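Local coordinates for protein kinase A regulatory subunit, putative (Trypanosoma cruzi, PDB 6FTF) that probably restrains the catalytic subunit of a cAMP-independent protein kinase A and binds the nucleoside analogue 7-cyano-7-deazainosine in two cyclic nucleotide-binding domains, at residues E198-L202 with F238-T244; L259-H263 with P298-D302. All coordinates share one frame; numbering follows the deposited sequence.

Interaction 1 (E198-L202 with F238-T244)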
# COMPACT_ATOMS: atom_id res chain seq x y z
N GLU A 198 -6.95 -11.41 -13.56
CA GLU A 198 -6.57 -10.00 -13.54
C GLU A 198 -5.25 -9.77 -12.84
O GLU A 198 -4.44 -8.94 -13.27
CB GLU A 198 -7.67 -9.20 -12.85
CG GLU A 198 -7.66 -7.72 -13.09
CD GLU A 198 -8.27 -7.35 -14.43
OE1 GLU A 198 -7.57 -6.72 -15.25
OE2 GLU A 198 -9.45 -7.70 -14.66
N GLY A 199 -5.02 -10.46 -11.75
CA GLY A 199 -3.76 -10.30 -11.08
C GLY A 199 -3.77 -9.04 -10.25
O GLY A 199 -3.23 -7.99 -10.61
N GLU A 200 -4.41 -9.16 -9.10
CA GLU A 200 -4.78 -8.07 -8.22
C GLU A 200 -4.01 -8.11 -6.91
O GLU A 200 -4.08 -7.16 -6.12
CB GLU A 200 -6.31 -8.17 -8.00
CG GLU A 200 -6.93 -7.74 -6.69
CD GLU A 200 -8.26 -7.07 -6.90
OE1 GLU A 200 -9.01 -7.55 -7.78
OE2 GLU A 200 -8.57 -6.08 -6.20
N TRP A 201 -3.24 -9.18 -6.68
CA TRP A 201 -2.73 -9.47 -5.35
C TRP A 201 -1.27 -9.89 -5.38
O TRP A 201 -0.87 -10.74 -6.17
CB TRP A 201 -3.53 -10.61 -4.74
CG TRP A 201 -4.98 -10.29 -4.53
CD1 TRP A 201 -6.05 -10.77 -5.23
CD2 TRP A 201 -5.51 -9.44 -3.51
NE1 TRP A 201 -7.22 -10.27 -4.70
CE2 TRP A 201 -6.92 -9.45 -3.65
CE3 TRP A 201 -4.94 -8.68 -2.49
CZ2 TRP A 201 -7.76 -8.71 -2.81
CZ3 TRP A 201 -5.78 -7.94 -1.65
CH2 TRP A 201 -7.17 -7.98 -1.81
N LEU A 202 -0.49 -9.31 -4.47
CA LEU A 202 0.89 -9.69 -4.25
C LEU A 202 0.96 -10.37 -2.89
O LEU A 202 0.36 -9.90 -1.92
CB LEU A 202 1.81 -8.46 -4.30
CG LEU A 202 3.31 -8.67 -4.17
CD1 LEU A 202 4.08 -7.55 -4.88
CD2 LEU A 202 3.72 -8.72 -2.71
N PHE A 238 1.87 -6.72 -11.93
CA PHE A 238 1.83 -5.34 -11.49
C PHE A 238 2.89 -4.51 -12.21
O PHE A 238 2.66 -3.33 -12.51
CB PHE A 238 2.15 -5.22 -9.99
CG PHE A 238 1.15 -5.83 -9.04
CD1 PHE A 238 0.06 -6.62 -9.42
CD2 PHE A 238 1.33 -5.57 -7.68
CE1 PHE A 238 -0.80 -7.13 -8.44
CE2 PHE A 238 0.48 -6.04 -6.74
CZ PHE A 238 -0.58 -6.83 -7.10
N LEU A 239 4.06 -5.10 -12.45
CA LEU A 239 5.17 -4.42 -13.11
C LEU A 239 4.88 -4.22 -14.59
O LEU A 239 5.21 -3.17 -15.15
CB LEU A 239 6.46 -5.22 -12.95
CG LEU A 239 7.01 -5.29 -11.53
CD1 LEU A 239 8.12 -6.30 -11.44
CD2 LEU A 239 7.52 -3.93 -11.05
N ASN A 240 4.32 -5.24 -15.24
CA ASN A 240 4.24 -5.27 -16.70
C ASN A 240 2.81 -5.25 -17.23
O ASN A 240 2.61 -5.40 -18.44
CB ASN A 240 5.06 -6.45 -17.22
CG ASN A 240 6.54 -6.24 -17.00
OD1 ASN A 240 7.04 -5.11 -17.16
ND2 ASN A 240 7.26 -7.30 -16.65
N ASN A 241 1.83 -5.03 -16.36
CA ASN A 241 0.45 -4.74 -16.76
C ASN A 241 -0.14 -5.81 -17.67
O ASN A 241 -0.62 -5.54 -18.78
CB ASN A 241 0.36 -3.36 -17.41
CG ASN A 241 0.60 -2.25 -16.44
OD1 ASN A 241 0.08 -2.25 -15.34
ND2 ASN A 241 1.41 -1.29 -16.85
N HIS A 242 -0.17 -7.04 -17.17
CA HIS A 242 -0.79 -8.14 -17.91
C HIS A 242 -1.49 -9.08 -16.93
O HIS A 242 -1.25 -9.04 -15.72
CB HIS A 242 0.23 -8.88 -18.79
CG HIS A 242 1.40 -9.44 -18.03
ND1 HIS A 242 1.30 -10.53 -17.20
CD2 HIS A 242 2.69 -9.03 -17.96
CE1 HIS A 242 2.48 -10.77 -16.64
NE2 HIS A 242 3.34 -9.88 -17.09
N ARG A 243 -2.37 -9.92 -17.47
CA ARG A 243 -3.03 -10.93 -16.66
C ARG A 243 -2.02 -11.99 -16.21
O ARG A 243 -0.92 -12.10 -16.73
CB ARG A 243 -4.21 -11.55 -17.43
CG ARG A 243 -5.32 -10.55 -17.73
CD ARG A 243 -6.48 -11.18 -18.45
NE ARG A 243 -7.36 -11.96 -17.59
CZ ARG A 243 -8.43 -11.48 -16.96
NH1 ARG A 243 -8.73 -10.20 -17.00
NH2 ARG A 243 -9.21 -12.29 -16.26
N THR A 244 -2.41 -12.79 -15.23
CA THR A 244 -1.47 -13.74 -14.65
C THR A 244 -1.07 -14.80 -15.67
O THR A 244 -1.89 -15.30 -16.45
CB THR A 244 -2.03 -14.38 -13.39
OG1 THR A 244 -3.24 -15.04 -13.71
CG2 THR A 244 -2.27 -13.37 -12.28
O HOH W 1 -7.35 -7.95 -18.00
O HOH W 2 -11.44 -9.50 -16.06

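Interaction 2 (L259-H263 with P298-D302)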
# COMPACT_ATOMS: atom_id res chain seq x y z
N LEU A 259 -1.05 -8.10 -0.30
CA LEU A 259 -1.11 -6.69 -0.65
C LEU A 259 -1.92 -6.49 -1.93
O LEU A 259 -1.67 -7.16 -2.93
CB LEU A 259 0.32 -6.22 -0.91
CG LEU A 259 0.48 -4.78 -1.34
CD1 LEU A 259 0.16 -3.82 -0.20
CD2 LEU A 259 1.88 -4.53 -1.86
N ASN A 260 -2.87 -5.57 -1.91
CA ASN A 260 -3.62 -5.27 -3.11
C ASN A 260 -2.85 -4.37 -4.06
O ASN A 260 -2.12 -3.47 -3.65
CB ASN A 260 -4.96 -4.63 -2.76
CG ASN A 260 -5.91 -4.58 -3.94
OD1 ASN A 260 -5.97 -3.60 -4.68
ND2 ASN A 260 -6.60 -5.68 -4.18
N ARG A 261 -3.09 -4.58 -5.36
CA ARG A 261 -2.43 -3.80 -6.40
C ARG A 261 -2.62 -2.30 -6.22
O ARG A 261 -1.73 -1.54 -6.58
CB ARG A 261 -2.95 -4.26 -7.77
CG ARG A 261 -2.18 -3.75 -8.94
CD ARG A 261 -2.70 -4.40 -10.20
NE ARG A 261 -1.97 -3.97 -11.37
CZ ARG A 261 -2.24 -4.39 -12.60
NH1 ARG A 261 -3.23 -5.25 -12.82
NH2 ARG A 261 -1.54 -3.93 -13.63
N ARG A 262 -3.76 -1.87 -5.68
CA ARG A 262 -3.98 -0.43 -5.54
C ARG A 262 -3.00 0.23 -4.58
O ARG A 262 -2.82 1.45 -4.64
CB ARG A 262 -5.42 -0.13 -5.11
CG ARG A 262 -5.82 -0.64 -3.75
CD ARG A 262 -7.35 -0.75 -3.60
NE ARG A 262 -7.81 -1.46 -2.39
CZ ARG A 262 -8.27 -0.88 -1.29
NH1 ARG A 262 -8.34 0.45 -1.19
NH2 ARG A 262 -8.67 -1.61 -0.26
N HIS A 263 -2.35 -0.55 -3.71
CA HIS A 263 -1.39 -0.03 -2.75
C HIS A 263 0.04 -0.30 -3.15
O HIS A 263 0.97 0.11 -2.44
CB HIS A 263 -1.67 -0.64 -1.39
CG HIS A 263 -3.02 -0.30 -0.87
ND1 HIS A 263 -3.93 -1.26 -0.48
CD2 HIS A 263 -3.64 0.90 -0.72
CE1 HIS A 263 -5.05 -0.66 -0.10
NE2 HIS A 263 -4.90 0.64 -0.25
N PRO A 298 -3.33 -7.57 -21.69
CA PRO A 298 -3.18 -6.52 -20.69
C PRO A 298 -4.06 -6.69 -19.47
O PRO A 298 -5.12 -7.33 -19.49
CB PRO A 298 -3.58 -5.25 -21.46
CG PRO A 298 -3.24 -5.56 -22.87
CD PRO A 298 -3.60 -7.00 -23.03
N SER A 299 -3.62 -6.01 -18.41
CA SER A 299 -4.36 -5.83 -17.17
C SER A 299 -3.76 -4.62 -16.46
O SER A 299 -2.56 -4.59 -16.22
CB SER A 299 -4.21 -7.05 -16.27
OG SER A 299 -4.73 -6.80 -14.98
N TYR A 300 -4.60 -3.64 -16.12
CA TYR A 300 -4.14 -2.41 -15.50
C TYR A 300 -4.74 -2.28 -14.10
O TYR A 300 -5.79 -2.83 -13.80
CB TYR A 300 -4.53 -1.20 -16.35
CG TYR A 300 -3.87 -1.23 -17.71
CD1 TYR A 300 -2.59 -0.75 -17.89
CD2 TYR A 300 -4.52 -1.77 -18.80
CE1 TYR A 300 -1.98 -0.79 -19.12
CE2 TYR A 300 -3.92 -1.82 -20.05
CZ TYR A 300 -2.66 -1.34 -20.19
OH TYR A 300 -2.06 -1.38 -21.43
N VAL A 301 -4.04 -1.51 -13.26
CA VAL A 301 -4.54 -1.24 -11.92
C VAL A 301 -5.89 -0.53 -12.02
O VAL A 301 -6.15 0.26 -12.95
CB VAL A 301 -3.52 -0.39 -11.14
CG1 VAL A 301 -3.39 1.00 -11.73
CG2 VAL A 301 -3.88 -0.33 -9.66
N ASP A 302 -6.77 -0.83 -11.07
CA ASP A 302 -8.11 -0.25 -11.06
C ASP A 302 -8.13 1.17 -10.49
O ASP A 302 -7.08 1.79 -10.29
CB ASP A 302 -9.06 -1.13 -10.25
CG ASP A 302 -9.36 -2.45 -10.94
OD1 ASP A 302 -9.15 -2.55 -12.17
OD2 ASP A 302 -9.81 -3.40 -10.25

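Interaction 1 (E198-L202 with F238-T244)
E198 and R243 bring the two backbones nearest each other, with their CA atoms 4.8 Å apart, and G199 lies beside T244. The segment 198-202 is a loop running into strand 201-205. The segment 238-244 is the last turn of helix 235-240 and the loop after it. N241 leaves the helix with positive phi. Both belong to the second cyclic nucleotide-binding domain, a beta-roll of the cupin clan. The helix and loop belong to its phosphate-binding cassette, and T244 lies near the bound 7-cyano-7-deazainosine.

G199 adopts backbone angles that call for glycine. The methyl CG2 of T244 packs 3.6 Å from CA of G199. T244 OG1 is held elsewhere, by H194 O and E197 N.

The F238 ring pushes its outer edge against the strand entrance. CE1 lies 3.4 Å from G199 O, and W201 N also sits near the ring plane. CE2 meets CB of L202 at 3.7 Å. F264 packs edge-to-face with F238.

H242 turns its imidazole back along its own loop. Its ND1 donates to R243 O at 2.8 Å and 176°, while NE2 bonds to Y287 OH.

R243 bends at chi3 (77°), and its guanidinium lies with one face over E198 N. NE bonds to G196 O. The carboxylate of E198 and the guanidinium are turned 74° apart, and their salt bridge is long. Two waters reinforce it. Each donates to a different oxygen of E198 and accepts from R243 NH1, which lies 3.5 Å from E198 OE2.

Interaction 2 (L259-H263 with P298-D302)
R261 reaches along the C-terminal tail and grips S299 with the end of its guanidinium. NH2 donates to S299 O at 2.9 Å and 165°. NH1 donates to S299 OG at 3.1 Å, and this bond is more bent, at 145°. Both acceptors lie close to the guanidinium plane. The carbonyl is met from above its own plane, so NH2 does not point at a lone pair.

This is the tight part of the contact. The R261 side chain is buried and fully extended. CG stands anti to the backbone N (chi1 -168°), and the chain runs straight on to the guanidinium. The tail backbone covers one face of that group. V301 N lies over its centre, with CZ of R261 3.5 Å away, and Y300 C sits nearer the rim. Two bonds and this cover together fix the rotation of the guanidinium. A weak bond from NH2 to N241 OD1 adds to the hold. S299 OG also bonds to E198 O.

The other side is looser. V301 is exposed, and its CG2 touches the R261 chain at CG, 3.9 Å away. It also comes within 4.1 Å of R262 CA. Y300 points its CB away from the segment 259-263, and its side chain packs on N241. R262 turns aside to bond T41 O with NH1, and one face of its guanidinium rests on H263 CE1.

N260 OD1 accepts from R262 N at 3.0 Å, an Asx turn that closes strand 254-260. The contact thus ties the end of this strand, just ahead of helix 264-268, to the tail that follows helix 285-293. Backbone bonds link R261 to E200, just before strand 201-205, and S299 to N241, in the loop after helix 235-240.

In the fold
Interactions 1 and 2 lie side by side, with centres about 7 Å apart, at the second nucleotide-binding domain. They share a sheet, because strands 201-205 and 254-260 are neighbours and L202 pairs with L259. Each is only partly buried. Interaction 1 joins parts of the domain itself, near the ligand. It mixes a buried aromatic edge with a watered ion pair at the rim. Interaction 2 lies further from the ligand and adds the C-terminal tail. Its buried centre is a single arginine bonded to neutral groups, and its margin is exposed tail. S299 belongs to interaction 2 but also touches the loop of interaction 1, so the two contacts meet at this residue.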